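Local structure of ribosomal protein L11 methyltransferase (Lactobacillus delbrueckii subsp. bulgaricus ATCC BAA-365, 3GRZ) at residues V67-G72 with T97-N102. The protein probably trimethylates lysines of ribosomal protein L11 with S-adenosyl-L-methionine, this chain being its C-terminal methyltransferase fragment. Sequence-based numbering, arbitrary orientation.
Sequences VGTGSG and TAAEEN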
loop_
_atom_site.group_PDB
_atom_site.type_symbol
_atom_site.label_atom_id
_atom_site.label_comp_id
_atom_site.label_asym_id
_atom_site.label_seq_id
_atom_site.Cartn_x
_atom_site.Cartn_y
_atom_site.Cartn_z
ATOM N N VAL B 67 -9.931 7.277 14.619
ATOM C CA VAL B 67 -10.461 6.888 15.921
ATOM C C VAL B 67 -9.360 6.230 16.737
ATOM O O VAL B 67 -8.691 5.330 16.241
ATOM C CB VAL B 67 -11.666 5.916 15.756
ATOM C CG1 VAL B 67 -12.214 5.483 17.107
ATOM C CG2 VAL B 67 -12.768 6.570 14.937
ATOM N N GLY B 68 -9.173 6.675 17.982
ATOM C CA GLY B 68 -8.080 6.165 18.822
ATOM C C GLY B 68 -6.742 6.695 18.348
ATOM O O GLY B 68 -5.768 5.953 18.246
ATOM N N THR B 69 -6.702 7.992 18.062
ATOM C CA THR B 69 -5.600 8.610 17.316
ATOM C C THR B 69 -4.197 8.464 17.949
ATOM O O THR B 69 -3.186 8.479 17.230
ATOM C CB THR B 69 -5.936 10.097 16.971
ATOM O OG1 THR B 69 -5.073 10.571 15.936
ATOM C CG2 THR B 69 -5.787 11.007 18.193
ATOM N N GLY B 70 -4.147 8.298 19.277
ATOM C CA GLY B 70 -2.883 8.135 20.012
ATOM C C GLY B 70 -1.977 9.329 19.816
ATOM O O GLY B 70 -2.277 10.433 20.270
ATOM N N SER B 71 -0.905 9.112 19.061
ATOM C CA SER B 71 0.080 10.144 18.753
ATOM C C SER B 71 -0.402 11.115 17.665
ATOM O O SER B 71 0.200 12.178 17.462
ATOM C CB SER B 71 1.361 9.480 18.266
ATOM O OG SER B 71 1.142 8.921 16.985
ATOM N N GLY B 72 -1.453 10.720 16.946
ATOM C CA GLY B 72 -1.989 11.505 15.823
ATOM C C GLY B 72 -1.389 11.153 14.474
ATOM O O GLY B 72 -1.717 11.782 13.477
ATOM N N THR B 97 -3.029 16.077 23.625
ATOM C CA THR B 97 -1.763 16.829 23.637
ATOM C C THR B 97 -0.791 16.353 22.554
ATOM O O THR B 97 -0.255 17.169 21.795
ATOM C CB THR B 97 -1.076 16.747 25.034
ATOM O OG1 THR B 97 -1.960 17.280 26.020
ATOM C CG2 THR B 97 0.243 17.537 25.076
ATOM N N ALA B 98 -0.562 15.039 22.483
ATOM C CA ALA B 98 0.383 14.496 21.517
ATOM C C ALA B 98 -0.054 14.795 20.073
ATOM O O ALA B 98 0.750 15.272 19.287
ATOM C CB ALA B 98 0.584 12.996 21.738
ATOM N N ALA B 99 -1.329 14.555 19.757
ATOM C CA ALA B 99 -1.858 14.793 18.400
ATOM C C ALA B 99 -1.711 16.245 17.968
ATOM O O ALA B 99 -1.231 16.507 16.865
ATOM C CB ALA B 99 -3.311 14.341 18.283
ATOM N N GLU B 100 -2.080 17.181 18.845
ATOM C CA GLU B 100 -1.926 18.612 18.555
ATOM C C GLU B 100 -0.472 19.031 18.367
ATOM O O GLU B 100 -0.141 19.719 17.386
ATOM C CB GLU B 100 -2.576 19.485 19.630
ATOM C CG GLU B 100 -2.594 20.969 19.243
ATOM C CD GLU B 100 -3.273 21.874 20.263
ATOM O OE1 GLU B 100 -3.505 21.457 21.418
ATOM O OE2 GLU B 100 -3.570 23.026 19.899
ATOM N N GLU B 101 0.391 18.601 19.289
ATOM C CA GLU B 101 1.803 18.970 19.249
ATOM C C GLU B 101 2.547 18.322 18.079
ATOM O O GLU B 101 3.348 18.988 17.413
ATOM C CB GLU B 101 2.493 18.680 20.601
ATOM C CG GLU B 101 1.913 19.525 21.764
ATOM C CD GLU B 101 2.809 19.618 23.016
ATOM O OE1 GLU B 101 3.995 19.206 22.974
ATOM O OE2 GLU B 101 2.312 20.127 24.051
ATOM N N ASN B 102 2.284 17.034 17.824
ATOM C CA ASN B 102 2.839 16.362 16.640
ATOM C C ASN B 102 2.330 16.993 15.340
ATOM O O ASN B 102 3.119 17.197 14.412
ATOM C CB ASN B 102 2.598 14.847 16.655
ATOM C CG ASN B 102 3.464 14.109 17.684
ATOM O OD1 ASN B 102 4.599 14.496 17.956
ATOM N ND2 ASN B 102 2.926 13.031 18.243
#
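The flat carboxamide of Asn102 meets Ser71 O in its own plane, at the ND2 end: Ser71 O lies within 1° of the amide plane, and ND2 of Asn102 reaches it over 3.0 Å in a nearly straight bond, 178° at the hydrogen. ND2 lies in the carbonyl plane of Ser71, on a lone pair of its O, and also comes 3.9 Å from Ser71 CB. With CG anti to its own carbonyl carbon (chi1 -72°), the Asn102 side chain presents ND2 to the loop, while OD1 accepts from the backbone N of Asp34 and so fixes the amide's rotation. The same Ser71 O receives a CH...O contact from Ala99 CA at 3.5 Å. A leucine in its place would probably leave both Ser71 O and the Asp34 amide without the side-chain partner that Asn102 provides.

Beside this bond, small side chains and glycine backbone pack closely. Ala99 CB rests 4.0 Å from Gly72 CA and also meets Thr69 CG2, and a side chain on Gly72 would collide with the helix. The type II' turn Thr69-Gly72 is closed by Gly72 N to Thr69 O, 2.8 Å.

This is the glycine-rich loop of a Rossmann-like methyltransferase, with Gly68 a predicted cofactor-binding residue and Gly70 N bonded to Asp90, another. The loop links strand 63-67 to helix 73-80, whose Ile76 touches Asn102; helix 93-105 flanks it, its Ala99 also resting on Leu113 of strand 112-115.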